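Local coordinates for Poly(A) RNA polymerase protein 2 (Saccharomyces cerevisiae, PDB 3NYB) that probably adds poly(A) tails to RNA as the polymerase of the TRAMP RNA surveillance complex, working as a heterodimer with the zinc knuckle protein Air2p, at residues V244-S249 and A264-G269; R151-D156 and G185-I190; F194-M199 and G215-E220; V115-V120 and E139-I144. The protein carries 1 engineered substitution. All blocks are in the same frame, centred on the assembly; numbering follows the deposited sequence.

Contact 1. Residues V244-S249 and A264-G269; sequences VYFPKS and AIQDPG
Phe-246 reaches across to Gln-266, and Lys-248 to Ala-264; these two side-chain pairs make the contact, with no hydrogen bond between the segments. The CZ corner of the Phe-246 ring lies 3.8 Å from Gln-266 NE2, and the neighbouring CE2 is 3.9 Å from Gln-266 OE1. The two side chains cross at about a right angle, the ring and amide planes 37° apart, and NE2 approaches the ring obliquely. Phe-246 comes this way because its CG sits between the backbone N and the carbonyl carbon (chi1 55°). In the second pair, the methylene CE of Lys-248 rests 3.4 Å from the CB of Ala-264, in a chain bent at chi2 and chi4, while NZ bonds to the carbonyl of Tyr-231. Further out, Val-244 CG1 lies in the plane of the Phe-246 ring at its edge, and the ring also meets Trp-251. Gln-266 NE2 is held by the carbonyl of Glu-271; an alanine here would probably leave that carbonyl without its donor and open a gap beside the corner of Phe-246. Strand 234-238 runs between the segments: Phe-246 bonds through its backbone to Ala-235, Ala-264 and Gln-266 to Leu-236. The arrangement is a small antiparallel hairpin, 234-238 with 243-247, whose other edge takes up 264-266, in the region matching the Cid1 polymerase family.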
loop_
_atom_site.group_PDB
_atom_site.type_symbol
_atom_site.label_atom_id
_atom_site.label_comp_id
_atom_site.label_asym_id
_atom_site.label_seq_id
_atom_site.Cartn_x
_atom_site.Cartn_y
_atom_site.Cartn_z
ATOM N N VAL A 244 14.453 1.654 -8.296
ATOM C CA VAL A 244 15.611 2.535 -8.334
ATOM C C VAL A 244 15.360 3.825 -7.567
ATOM O O VAL A 244 14.258 4.366 -7.605
ATOM C CB VAL A 244 15.943 2.898 -9.797
ATOM C CG1 VAL A 244 16.465 4.322 -9.906
ATOM C CG2 VAL A 244 16.916 1.903 -10.384
ATOM N N TYR A 245 16.373 4.316 -6.859
ATOM C CA TYR A 245 16.328 5.677 -6.341
ATOM C C TYR A 245 17.165 6.579 -7.236
ATOM O O TYR A 245 18.201 6.165 -7.754
ATOM C CB TYR A 245 16.902 5.778 -4.926
ATOM C CG TYR A 245 16.264 4.909 -3.871
ATOM C CD1 TYR A 245 14.959 4.455 -3.996
ATOM C CD2 TYR A 245 16.965 4.577 -2.721
ATOM C CE1 TYR A 245 14.382 3.661 -3.013
ATOM C CE2 TYR A 245 16.397 3.793 -1.734
ATOM C CZ TYR A 245 15.106 3.335 -1.884
ATOM O OH TYR A 245 14.550 2.552 -0.898
ATOM N N PHE A 246 16.723 7.815 -7.417
ATOM C CA PHE A 246 17.596 8.834 -7.986
ATOM C C PHE A 246 17.367 10.176 -7.308
ATOM O O PHE A 246 16.264 10.454 -6.853
ATOM C CB PHE A 246 17.468 8.926 -9.516
ATOM C CG PHE A 246 16.068 9.155 -10.015
ATOM C CD1 PHE A 246 15.585 10.438 -10.203
ATOM C CD2 PHE A 246 15.253 8.083 -10.343
ATOM C CE1 PHE A 246 14.303 10.648 -10.683
ATOM C CE2 PHE A 246 13.973 8.288 -10.822
ATOM C CZ PHE A 246 13.497 9.571 -10.991
ATOM N N PRO A 247 18.422 11.004 -7.218
ATOM C CA PRO A 247 18.318 12.279 -6.499
ATOM C C PRO A 247 17.418 13.252 -7.258
ATOM O O PRO A 247 17.419 13.257 -8.487
ATOM C CB PRO A 247 19.767 12.791 -6.469
ATOM C CG PRO A 247 20.623 11.629 -6.923
ATOM C CD PRO A 247 19.755 10.818 -7.816
ATOM N N LYS A 248 16.650 14.056 -6.535
ATOM C CA LYS A 248 15.740 14.994 -7.175
ATOM C C LYS A 248 16.506 15.869 -8.147
ATOM O O LYS A 248 16.039 16.148 -9.253
ATOM C CB LYS A 248 15.053 15.875 -6.131
ATOM C CG LYS A 248 14.265 15.112 -5.078
ATOM C CD LYS A 248 12.959 14.583 -5.631
ATOM C CE LYS A 248 12.180 13.835 -4.560
ATOM N NZ LYS A 248 11.548 14.752 -3.571
ATOM N N SER A 249 17.694 16.285 -7.717
ATOM C CA SER A 249 18.518 17.241 -8.452
ATOM C C SER A 249 18.830 16.821 -9.887
ATOM O O SER A 249 19.103 17.670 -10.732
ATOM C CB SER A 249 19.811 17.505 -7.682
ATOM O OG SER A 249 20.274 16.316 -7.067
ATOM N N ALA A 264 8.030 11.801 -4.581
ATOM C CA ALA A 264 8.294 11.849 -6.016
ATOM C C ALA A 264 8.521 10.461 -6.580
ATOM O O ALA A 264 9.548 9.830 -6.331
ATOM C CB ALA A 264 9.480 12.726 -6.304
ATOM N N ILE A 265 7.544 9.986 -7.334
ATOM C CA ILE A 265 7.628 8.686 -7.967
ATOM C C ILE A 265 7.423 8.888 -9.459
ATOM O O ILE A 265 6.455 9.527 -9.878
ATOM C CB ILE A 265 6.565 7.720 -7.407
ATOM C CG1 ILE A 265 6.870 7.379 -5.957
ATOM C CG2 ILE A 265 6.515 6.448 -8.216
ATOM C CD1 ILE A 265 5.755 6.627 -5.276
ATOM N N GLN A 266 8.346 8.354 -10.254
ATOM C CA GLN A 266 8.338 8.562 -11.696
ATOM C C GLN A 266 7.132 7.922 -12.372
ATOM O O GLN A 266 6.913 6.712 -12.260
ATOM C CB GLN A 266 9.629 8.024 -12.310
ATOM C CG GLN A 266 9.899 8.529 -13.710
ATOM C CD GLN A 266 11.355 8.409 -14.091
ATOM O OE1 GLN A 266 11.930 7.316 -14.054
ATOM N NE2 GLN A 266 11.965 9.534 -14.463
ATOM N N ASP A 267 6.355 8.742 -13.076
ATOM C CA ASP A 267 5.173 8.263 -13.786
ATOM C C ASP A 267 5.580 7.270 -14.869
ATOM O O ASP A 267 6.337 7.616 -15.772
ATOM C CB ASP A 267 4.412 9.439 -14.402
ATOM C CG ASP A 267 3.029 9.054 -14.887
ATOM O OD1 ASP A 267 2.743 7.837 -14.968
ATOM O OD2 ASP A 267 2.226 9.970 -15.187
ATOM N N PRO A 268 5.080 6.027 -14.781
ATOM C CA PRO A 268 5.480 4.971 -15.718
ATOM C C PRO A 268 5.129 5.266 -17.166
ATOM O O PRO A 268 5.729 4.680 -18.057
ATOM C CB PRO A 268 4.671 3.762 -15.250
ATOM C CG PRO A 268 4.371 4.024 -13.849
ATOM C CD PRO A 268 4.185 5.509 -13.735
ATOM N N GLY A 269 4.156 6.140 -17.398
ATOM C CA GLY A 269 3.703 6.434 -18.747
ATOM C C GLY A 269 4.243 7.757 -19.222
ATOM O O GLY A 269 4.024 8.179 -20.355
#

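Contact 2. Residues R151-D156 and G185-I190; sequences REWLDD and GGFSII
The indole of Trp-153 meets Ile-190 at its edge and Phe-187 at an oblique tilt, while Phe-194 stacks on the same indole. Ile-190 CB lies in the indole plane, and its CG2 methyl sits beside the rim, 3.3 Å from Trp-153 CE3. The phenyl of Phe-187 is neither stacked nor edge-to-face: its plane is turned 32° from that of the six-membered ring of the Trp-153 indole, with centroids 5.3 Å apart. Trp-153 CH2 makes the approach, lying 3.3 Å from Phe-187 CE1. This is helix-to-helix packing in the buried interior, joining helix 145-155, which follows the sheet of the palm, to the start of helix 186-198. Trp-153 points at its partners with CG beside the backbone N and anti to the carbonyl carbon (chi1 -65°). In Phe-187 CG is anti to the backbone N (chi1 171°), which carries the phenyl to the CH2 end of the indole, while Ile-190, one turn later, takes the CE3-CZ3 side. All three are buried and meet through carbon atoms, with no hydrogen bond between the segments. Ala-146 and Ile-150 of helix 145-155 also touch Phe-187, and Leu-160 of helix 160-173 touches Trp-153. Gly-185 is the N-cap residue of helix 186-198. At the other helix's end, the carbonyl oxygen of Glu-152 accepts two backbone bonds, from Asp-155 N at 2.8 Å and from Asp-156 N at 3.2 Å.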
loop_
_atom_site.group_PDB
_atom_site.type_symbol
_atom_site.label_atom_id
_atom_site.label_comp_id
_atom_site.label_asym_id
_atom_site.label_seq_id
_atom_site.Cartn_x
_atom_site.Cartn_y
_atom_site.Cartn_z
ATOM N N ARG A 151 0.677 -5.878 -12.549
ATOM C CA ARG A 151 0.515 -7.314 -12.747
ATOM C C ARG A 151 1.855 -8.035 -12.745
ATOM O O ARG A 151 1.994 -9.112 -12.162
ATOM C CB ARG A 151 -0.254 -7.599 -14.032
ATOM C CG ARG A 151 -1.721 -7.225 -13.939
ATOM C CD ARG A 151 -2.457 -7.509 -15.235
ATOM N NE ARG A 151 -2.003 -6.657 -16.332
ATOM C CZ ARG A 151 -2.397 -5.400 -16.510
ATOM N NH1 ARG A 151 -3.246 -4.844 -15.656
ATOM N NH2 ARG A 151 -1.937 -4.697 -17.537
ATOM N N GLU A 152 2.843 -7.427 -13.390
ATOM C CA GLU A 152 4.184 -7.981 -13.418
ATOM C C GLU A 152 4.804 -7.961 -12.030
ATOM O O GLU A 152 5.291 -8.987 -11.562
ATOM C CB GLU A 152 5.050 -7.221 -14.411
ATOM C CG GLU A 152 4.535 -7.305 -15.839
ATOM C CD GLU A 152 5.313 -6.425 -16.806
ATOM O OE1 GLU A 152 6.109 -5.579 -16.340
ATOM O OE2 GLU A 152 5.121 -6.577 -18.033
ATOM N N TRP A 153 4.781 -6.811 -11.361
ATOM C CA TRP A 153 5.297 -6.757 -10.001
ATOM C C TRP A 153 4.698 -7.899 -9.159
ATOM O O TRP A 153 5.383 -8.505 -8.341
ATOM C CB TRP A 153 4.974 -5.429 -9.313
ATOM C CG TRP A 153 5.578 -4.160 -9.854
ATOM C CD1 TRP A 153 6.648 -4.017 -10.703
ATOM C CD2 TRP A 153 5.145 -2.830 -9.526
ATOM N NE1 TRP A 153 6.884 -2.674 -10.934
ATOM C CE2 TRP A 153 5.984 -1.936 -10.229
ATOM C CE3 TRP A 153 4.126 -2.326 -8.724
ATOM C CZ2 TRP A 153 5.808 -0.536 -10.127
ATOM C CZ3 TRP A 153 3.964 -0.946 -8.632
ATOM C CH2 TRP A 153 4.797 -0.072 -9.326
ATOM N N LEU A 154 3.418 -8.190 -9.371
ATOM C CA LEU A 154 2.717 -9.178 -8.561
ATOM C C LEU A 154 3.167 -10.586 -8.879
ATOM O O LEU A 154 3.038 -11.486 -8.058
ATOM C CB LEU A 154 1.211 -9.067 -8.757
ATOM C CG LEU A 154 0.571 -7.859 -8.072
ATOM C CD1 LEU A 154 -0.911 -7.716 -8.427
ATOM C CD2 LEU A 154 0.765 -7.945 -6.562
ATOM N N ASP A 155 3.697 -10.773 -10.077
ATOM C CA ASP A 155 4.240 -12.064 -10.464
ATOM C C ASP A 155 5.609 -12.344 -9.834
ATOM O O ASP A 155 5.823 -13.407 -9.254
ATOM C CB ASP A 155 4.326 -12.156 -11.982
ATOM C CG ASP A 155 2.964 -12.167 -12.633
ATOM O OD1 ASP A 155 2.866 -11.740 -13.804
ATOM O OD2 ASP A 155 1.994 -12.598 -11.972
ATOM N N ASP A 156 6.530 -11.392 -9.936
ATOM C CA ASP A 156 7.887 -11.629 -9.457
ATOM C C ASP A 156 8.168 -11.075 -8.059
ATOM O O ASP A 156 9.312 -10.742 -7.744
ATOM C CB ASP A 156 8.932 -11.136 -10.475
ATOM C CG ASP A 156 8.881 -9.635 -10.702
ATOM O OD1 ASP A 156 8.656 -9.217 -11.857
ATOM O OD2 ASP A 156 9.077 -8.875 -9.733
ATOM N N GLY A 185 -2.244 7.544 -3.350
ATOM C CA GLY A 185 -3.030 6.784 -4.306
ATOM C C GLY A 185 -2.646 5.315 -4.312
ATOM O O GLY A 185 -1.702 4.907 -3.639
ATOM N N GLY A 186 -3.375 4.515 -5.080
ATOM C CA GLY A 186 -3.159 3.087 -5.076
ATOM C C GLY A 186 -1.820 2.689 -5.668
ATOM O O GLY A 186 -1.055 1.933 -5.057
ATOM N N PHE A 187 -1.533 3.176 -6.867
ATOM C CA PHE A 187 -0.278 2.810 -7.525
ATOM C C PHE A 187 0.920 3.197 -6.652
ATOM O O PHE A 187 1.854 2.417 -6.471
ATOM C CB PHE A 187 -0.176 3.435 -8.926
ATOM C CG PHE A 187 1.173 3.271 -9.566
ATOM C CD1 PHE A 187 1.476 2.140 -10.299
ATOM C CD2 PHE A 187 2.141 4.250 -9.424
ATOM C CE1 PHE A 187 2.715 1.991 -10.879
ATOM C CE2 PHE A 187 3.380 4.105 -9.995
ATOM C CZ PHE A 187 3.668 2.975 -10.724
ATOM N N SER A 188 0.874 4.398 -6.097
ATOM C CA SER A 188 1.934 4.876 -5.221
ATOM C C SER A 188 2.207 3.918 -4.076
ATOM O O SER A 188 3.360 3.634 -3.754
ATOM C CB SER A 188 1.582 6.255 -4.661
ATOM O OG SER A 188 1.453 7.204 -5.707
ATOM N N ILE A 189 1.149 3.431 -3.443
ATOM C CA ILE A 189 1.331 2.542 -2.308
ATOM C C ILE A 189 2.025 1.282 -2.786
ATOM O O ILE A 189 2.992 0.824 -2.178
ATOM C CB ILE A 189 0.008 2.160 -1.650
ATOM C CG1 ILE A 189 -0.757 3.413 -1.219
ATOM C CG2 ILE A 189 0.262 1.267 -0.446
ATOM C CD1 ILE A 189 -2.182 3.121 -0.748
ATOM N N ILE A 190 1.527 0.732 -3.889
ATOM C CA ILE A 190 2.101 -0.478 -4.460
ATOM C C ILE A 190 3.579 -0.278 -4.738
ATOM O O ILE A 190 4.408 -1.123 -4.391
ATOM C CB ILE A 190 1.407 -0.866 -5.759
ATOM C CG1 ILE A 190 -0.097 -0.979 -5.524
ATOM C CG2 ILE A 190 1.962 -2.166 -6.282
ATOM C CD1 ILE A 190 -0.863 -1.464 -6.738
#

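Contact 3. Residues F194-M199 and G215-E220; sequences FSFLHM and GVLLIE
Phe-196 makes the contact, its ring reaching from helix 186-198 to the backbone and CB atoms of Leu-217 and Glu-220 on helix 214-228. The apolar part is the ring's CE2 against Leu-217 CB, 3.9 Å apart, and CE1 against Glu-220 CB at 4.0 Å. The ring's outer end also meets helix backbone: Leu-217 CA lies in its plane at the edge, while Leu-217 O, 3.1 Å from Phe-196 CZ, approaches obliquely. With CG anti to the backbone N (chi1 158°), the phenyl is carried across to helix 214-228. Replacing it with an alanine would probably open a gap between the two helices, taking the ring away from Leu-217 and Glu-220 and from Phe-78 of the Protein AIR2 chain, which also packs on it. The polar part lies at the far end of Glu-220, whose extended chain carries its carboxylate elsewhere: OE1 bonds to His-200, and OE2 bonds to Tyr-28 of the Protein AIR2 chain and forms a salt bridge with Arg-26 of that chain. The chemistry is thus divided: a hydrocarbon ring joins the two segments with no hydrogen bond between them, while the buried carboxylate of Glu-220 has its charge matched by the partner protein, which probably favours its ionised form.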
loop_
_atom_site.group_PDB
_atom_site.type_symbol
_atom_site.label_atom_id
_atom_site.label_comp_id
_atom_site.label_asym_id
_atom_site.label_seq_id
_atom_site.Cartn_x
_atom_site.Cartn_y
_atom_site.Cartn_z
ATOM N N PHE A 194 6.692 -2.376 -3.197
ATOM C CA PHE A 194 7.450 -3.113 -4.191
ATOM C C PHE A 194 8.929 -2.753 -4.115
ATOM O O PHE A 194 9.786 -3.630 -4.000
ATOM C CB PHE A 194 6.910 -2.834 -5.588
ATOM C CG PHE A 194 7.793 -3.344 -6.692
ATOM C CD1 PHE A 194 8.144 -4.683 -6.751
ATOM C CD2 PHE A 194 8.262 -2.484 -7.675
ATOM C CE1 PHE A 194 8.953 -5.153 -7.765
ATOM C CE2 PHE A 194 9.064 -2.944 -8.687
ATOM C CZ PHE A 194 9.411 -4.282 -8.735
ATOM N N SER A 195 9.220 -1.458 -4.175
ATOM C CA SER A 195 10.583 -0.986 -4.082
ATOM C C SER A 195 11.246 -1.572 -2.841
ATOM O O SER A 195 12.239 -2.304 -2.938
ATOM C CB SER A 195 10.606 0.536 -4.020
ATOM O OG SER A 195 11.810 0.995 -3.434
ATOM N N PHE A 196 10.684 -1.253 -1.679
ATOM C CA PHE A 196 11.195 -1.747 -0.406
ATOM C C PHE A 196 11.540 -3.238 -0.441
ATOM O O PHE A 196 12.665 -3.634 -0.133
ATOM C CB PHE A 196 10.195 -1.436 0.703
ATOM C CG PHE A 196 10.326 -2.314 1.916
ATOM C CD1 PHE A 196 11.298 -2.064 2.872
ATOM C CD2 PHE A 196 9.446 -3.374 2.118
ATOM C CE1 PHE A 196 11.403 -2.865 4.001
ATOM C CE2 PHE A 196 9.546 -4.172 3.244
ATOM C CZ PHE A 196 10.530 -3.920 4.188
ATOM N N LEU A 197 10.579 -4.063 -0.827
ATOM C CA LEU A 197 10.808 -5.501 -0.935
ATOM C C LEU A 197 12.021 -5.821 -1.800
ATOM O O LEU A 197 12.914 -6.553 -1.383
ATOM C CB LEU A 197 9.561 -6.200 -1.501
ATOM C CG LEU A 197 8.632 -7.007 -0.578
ATOM C CD1 LEU A 197 8.389 -6.337 0.762
ATOM C CD2 LEU A 197 7.304 -7.328 -1.268
ATOM N N HIS A 198 12.057 -5.259 -3.004
ATOM C CA HIS A 198 13.049 -5.662 -3.993
ATOM C C HIS A 198 14.467 -5.205 -3.703
ATOM O O HIS A 198 15.418 -5.771 -4.241
ATOM C CB HIS A 198 12.626 -5.253 -5.401
ATOM C CG HIS A 198 12.146 -6.391 -6.234
ATOM N ND1 HIS A 198 11.499 -7.491 -5.692
ATOM C CD2 HIS A 198 12.210 -6.627 -7.564
ATOM C CE1 HIS A 198 11.192 -8.338 -6.649
ATOM N NE2 HIS A 198 11.612 -7.836 -7.803
ATOM N N MET A 199 14.624 -4.197 -2.855
ATOM C CA MET A 199 15.973 -3.768 -2.509
ATOM C C MET A 199 16.289 -3.848 -1.017
ATOM O O MET A 199 16.984 -3.001 -0.468
ATOM C CB MET A 199 16.267 -2.379 -3.066
ATOM C CG MET A 199 15.268 -1.328 -2.710
ATOM S SD MET A 199 15.764 0.233 -3.445
ATOM C CE MET A 199 17.281 0.534 -2.546
ATOM N N GLY A 215 6.176 -10.341 8.956
ATOM C CA GLY A 215 6.152 -9.612 10.212
ATOM C C GLY A 215 7.240 -8.540 10.253
ATOM O O GLY A 215 6.952 -7.353 10.435
ATOM N N VAL A 216 8.496 -8.948 10.074
ATOM C CA VAL A 216 9.602 -7.996 10.112
ATOM C C VAL A 216 9.517 -6.990 8.989
ATOM O O VAL A 216 9.690 -5.798 9.205
ATOM C CB VAL A 216 11.006 -8.672 10.071
ATOM C CG1 VAL A 216 11.442 -9.072 11.464
ATOM C CG2 VAL A 216 11.043 -9.865 9.100
ATOM N N LEU A 217 9.252 -7.474 7.784
ATOM C CA LEU A 217 9.199 -6.599 6.623
ATOM C C LEU A 217 8.129 -5.521 6.793
ATOM O O LEU A 217 8.312 -4.383 6.365
ATOM C CB LEU A 217 8.960 -7.424 5.368
ATOM C CG LEU A 217 10.007 -8.535 5.223
ATOM C CD1 LEU A 217 9.605 -9.542 4.157
ATOM C CD2 LEU A 217 11.393 -7.948 4.930
ATOM N N LEU A 218 7.022 -5.879 7.441
ATOM C CA LEU A 218 5.965 -4.917 7.721
ATOM C C LEU A 218 6.520 -3.810 8.591
ATOM O O LEU A 218 6.443 -2.629 8.255
ATOM C CB LEU A 218 4.783 -5.595 8.409
ATOM C CG LEU A 218 3.397 -4.926 8.372
ATOM C CD1 LEU A 218 2.895 -4.599 9.749
ATOM C CD2 LEU A 218 3.354 -3.697 7.479
ATOM N N ILE A 219 7.101 -4.198 9.711
ATOM C CA ILE A 219 7.723 -3.227 10.588
ATOM C C ILE A 219 8.760 -2.405 9.833
ATOM O O ILE A 219 8.696 -1.183 9.822
ATOM C CB ILE A 219 8.354 -3.903 11.804
ATOM C CG1 ILE A 219 7.255 -4.394 12.743
ATOM C CG2 ILE A 219 9.266 -2.941 12.521
ATOM C CD1 ILE A 219 7.773 -5.062 13.970
ATOM N N GLU A 220 9.694 -3.080 9.174
ATOM C CA GLU A 220 10.758 -2.391 8.452
ATOM C C GLU A 220 10.237 -1.498 7.323
ATOM O O GLU A 220 10.874 -0.509 6.963
ATOM C CB GLU A 220 11.791 -3.392 7.932
ATOM C CG GLU A 220 12.459 -4.188 9.039
ATOM C CD GLU A 220 13.329 -5.319 8.523
ATOM O OE1 GLU A 220 13.306 -5.594 7.307
ATOM O OE2 GLU A 220 14.035 -5.934 9.344
#

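Contact 4. Residues V115-V120 and E139-I144; sequences VAKARV and ERTNGI
Glu-139, in the loop that leads from strand 132-137 to helix 145-155, meets Val-120 at the end of the tight turn of the beta-hairpin 113-116/121-127 in the palm sheet. Its carboxylate OE2 lies 3.5 Å from Val-120 CG2, and its CB is 4.1 Å from the other methyl, CG1. With CG anti to the backbone N (chi1 -173°) and the chain extended beyond it, the glutamate passes obliquely across the valine, which brings OE2 to CG2. Arg-140 turns away from the hairpin, onto Phe-65 of strand 62-65. Thr-141 then points back at the turn. Its CG2 methyl touches both residues of the turn, 4.0 Å from Val-120 CG1 and equally far from Lys-117 CB. Its OG1, set between the backbone N and carbonyl carbon, faces the aliphatic chain of Lys-117, 3.8 Å from CD. The lysine crosses the threonine at about a right angle. The loop then runs on to Ile-144, the N-cap of helix 145-155. This surface contact has no hydrogen bond across it; within the turn itself, the backbone N of Lys-117 bonds to the O of Val-120 at 2.9 Å.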
loop_
_atom_site.group_PDB
_atom_site.type_symbol
_atom_site.label_atom_id
_atom_site.label_comp_id
_atom_site.label_asym_id
_atom_site.label_seq_id
_atom_site.Cartn_x
_atom_site.Cartn_y
_atom_site.Cartn_z
ATOM N N VAL A 115 -17.637 12.410 -9.718
ATOM C CA VAL A 115 -16.329 12.793 -9.192
ATOM C C VAL A 115 -15.285 12.647 -10.290
ATOM O O VAL A 115 -15.615 12.316 -11.430
ATOM C CB VAL A 115 -15.910 11.916 -8.002
ATOM C CG1 VAL A 115 -17.085 11.680 -7.073
ATOM C CG2 VAL A 115 -15.352 10.593 -8.491
ATOM N N ALA A 116 -14.023 12.872 -9.943
ATOM C CA ALA A 116 -12.957 12.801 -10.934
ATOM C C ALA A 116 -11.685 12.181 -10.375
ATOM O O ALA A 116 -11.183 12.608 -9.336
ATOM C CB ALA A 116 -12.664 14.186 -11.495
ATOM N N LYS A 117 -11.163 11.179 -11.077
ATOM C CA LYS A 117 -9.909 10.560 -10.684
ATOM C C LYS A 117 -8.818 10.920 -11.696
ATOM O O LYS A 117 -8.427 10.102 -12.530
ATOM C CB LYS A 117 -10.073 9.042 -10.549
ATOM C CG LYS A 117 -9.524 8.464 -9.243
ATOM C CD LYS A 117 -9.828 6.975 -9.108
ATOM C CE LYS A 117 -9.365 6.433 -7.762
ATOM N NZ LYS A 117 -9.503 4.949 -7.665
ATOM N N ALA A 118 -8.351 12.163 -11.617
ATOM C CA ALA A 118 -7.275 12.663 -12.471
ATOM C C ALA A 118 -7.749 13.041 -13.878
ATOM O O ALA A 118 -7.247 12.513 -14.868
ATOM C CB ALA A 118 -6.127 11.651 -12.539
ATOM N N ARG A 119 -8.708 13.959 -13.957
ATOM C CA ARG A 119 -9.245 14.421 -15.239
ATOM C C ARG A 119 -10.140 13.397 -15.940
ATOM O O ARG A 119 -10.666 13.664 -17.022
ATOM C CB ARG A 119 -8.125 14.862 -16.185
ATOM C CG ARG A 119 -7.443 16.144 -15.767
ATOM C CD ARG A 119 -6.476 16.634 -16.826
ATOM N NE ARG A 119 -5.531 17.593 -16.265
ATOM C CZ ARG A 119 -4.480 17.251 -15.528
ATOM N NH1 ARG A 119 -4.243 15.970 -15.267
ATOM N NH2 ARG A 119 -3.666 18.184 -15.051
ATOM N N VAL A 120 -10.295 12.223 -15.331
ATOM C CA VAL A 120 -11.255 11.236 -15.812
ATOM C C VAL A 120 -12.499 11.291 -14.933
ATOM O O VAL A 120 -12.419 11.036 -13.732
ATOM C CB VAL A 120 -10.681 9.813 -15.778
ATOM C CG1 VAL A 120 -11.720 8.810 -16.264
ATOM C CG2 VAL A 120 -9.421 9.733 -16.620
ATOM N N GLU A 139 -13.155 5.202 -19.128
ATOM C CA GLU A 139 -11.710 5.164 -19.319
ATOM C C GLU A 139 -11.053 4.629 -18.047
ATOM O O GLU A 139 -11.353 5.099 -16.952
ATOM C CB GLU A 139 -11.210 6.577 -19.625
ATOM C CG GLU A 139 -9.747 6.687 -20.008
ATOM C CD GLU A 139 -9.427 8.024 -20.667
ATOM O OE1 GLU A 139 -9.730 8.186 -21.870
ATOM O OE2 GLU A 139 -8.877 8.914 -19.985
ATOM N N ARG A 140 -10.175 3.638 -18.175
ATOM C CA ARG A 140 -9.453 3.152 -17.003
ATOM C C ARG A 140 -8.763 4.326 -16.339
ATOM O O ARG A 140 -8.315 5.244 -17.016
ATOM C CB ARG A 140 -8.446 2.067 -17.376
ATOM C CG ARG A 140 -9.129 0.809 -17.842
ATOM C CD ARG A 140 -8.206 -0.393 -17.971
ATOM N NE ARG A 140 -9.011 -1.563 -18.307
ATOM C CZ ARG A 140 -9.587 -1.747 -19.493
ATOM N NH1 ARG A 140 -9.425 -0.848 -20.468
ATOM N NH2 ARG A 140 -10.321 -2.824 -19.715
ATOM N N THR A 141 -8.691 4.308 -15.015
ATOM C CA THR A 141 -8.144 5.446 -14.289
ATOM C C THR A 141 -6.698 5.237 -13.865
ATOM O O THR A 141 -6.037 6.174 -13.426
ATOM C CB THR A 141 -9.000 5.831 -13.046
ATOM O OG1 THR A 141 -9.078 4.725 -12.138
ATOM C CG2 THR A 141 -10.407 6.277 -13.461
ATOM N N ASN A 142 -6.200 4.013 -13.989
ATOM C CA ASN A 142 -4.820 3.752 -13.601
ATOM C C ASN A 142 -3.891 3.563 -14.798
ATOM O O ASN A 142 -3.369 2.473 -15.030
ATOM C CB ASN A 142 -4.732 2.567 -12.641
ATOM C CG ASN A 142 -3.792 2.836 -11.485
ATOM O OD1 ASN A 142 -3.832 2.156 -10.459
ATOM N ND2 ASN A 142 -2.948 3.850 -11.637
ATOM N N GLY A 143 -3.690 4.641 -15.548
ATOM C CA GLY A 143 -2.829 4.620 -16.713
ATOM C C GLY A 143 -3.004 3.372 -17.554
ATOM O O GLY A 143 -4.103 2.820 -17.651
ATOM N N ILE A 144 -1.909 2.929 -18.164
ATOM C CA ILE A 144 -1.913 1.750 -19.015
ATOM C C ILE A 144 -0.645 0.959 -18.725
ATOM O O ILE A 144 -0.686 -0.221 -18.372
ATOM C CB ILE A 144 -1.940 2.126 -20.514
ATOM C CG1 ILE A 144 -2.596 3.494 -20.728
ATOM C CG2 ILE A 144 -2.671 1.062 -21.308
ATOM C CD1 ILE A 144 -1.666 4.694 -20.540
#

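How the contacts relate
From the N terminus, contact 4 comes first, closing a loop made largely of strands 121-127 and 132-137 of the palm sheet. Contact 2 follows, bringing helix 145-155 against helix 186-198 across a loop that holds helix 160-173. Contact 3 then joins the far end of helix 186-198 to helix 214-228, and contact 1 closes last, round a loop without helix or strand. The four lie in series; none nests or crosses. Helix 186-198 serves contacts 2 and 3, and its residues also touch contact 1, through Phe-187 on Pro-268 and Ser-195 on Tyr-245. Asn-142 brings contact 4 to Phe-187, whereas contacts 3 and 4 lie about 29 Å apart between centres.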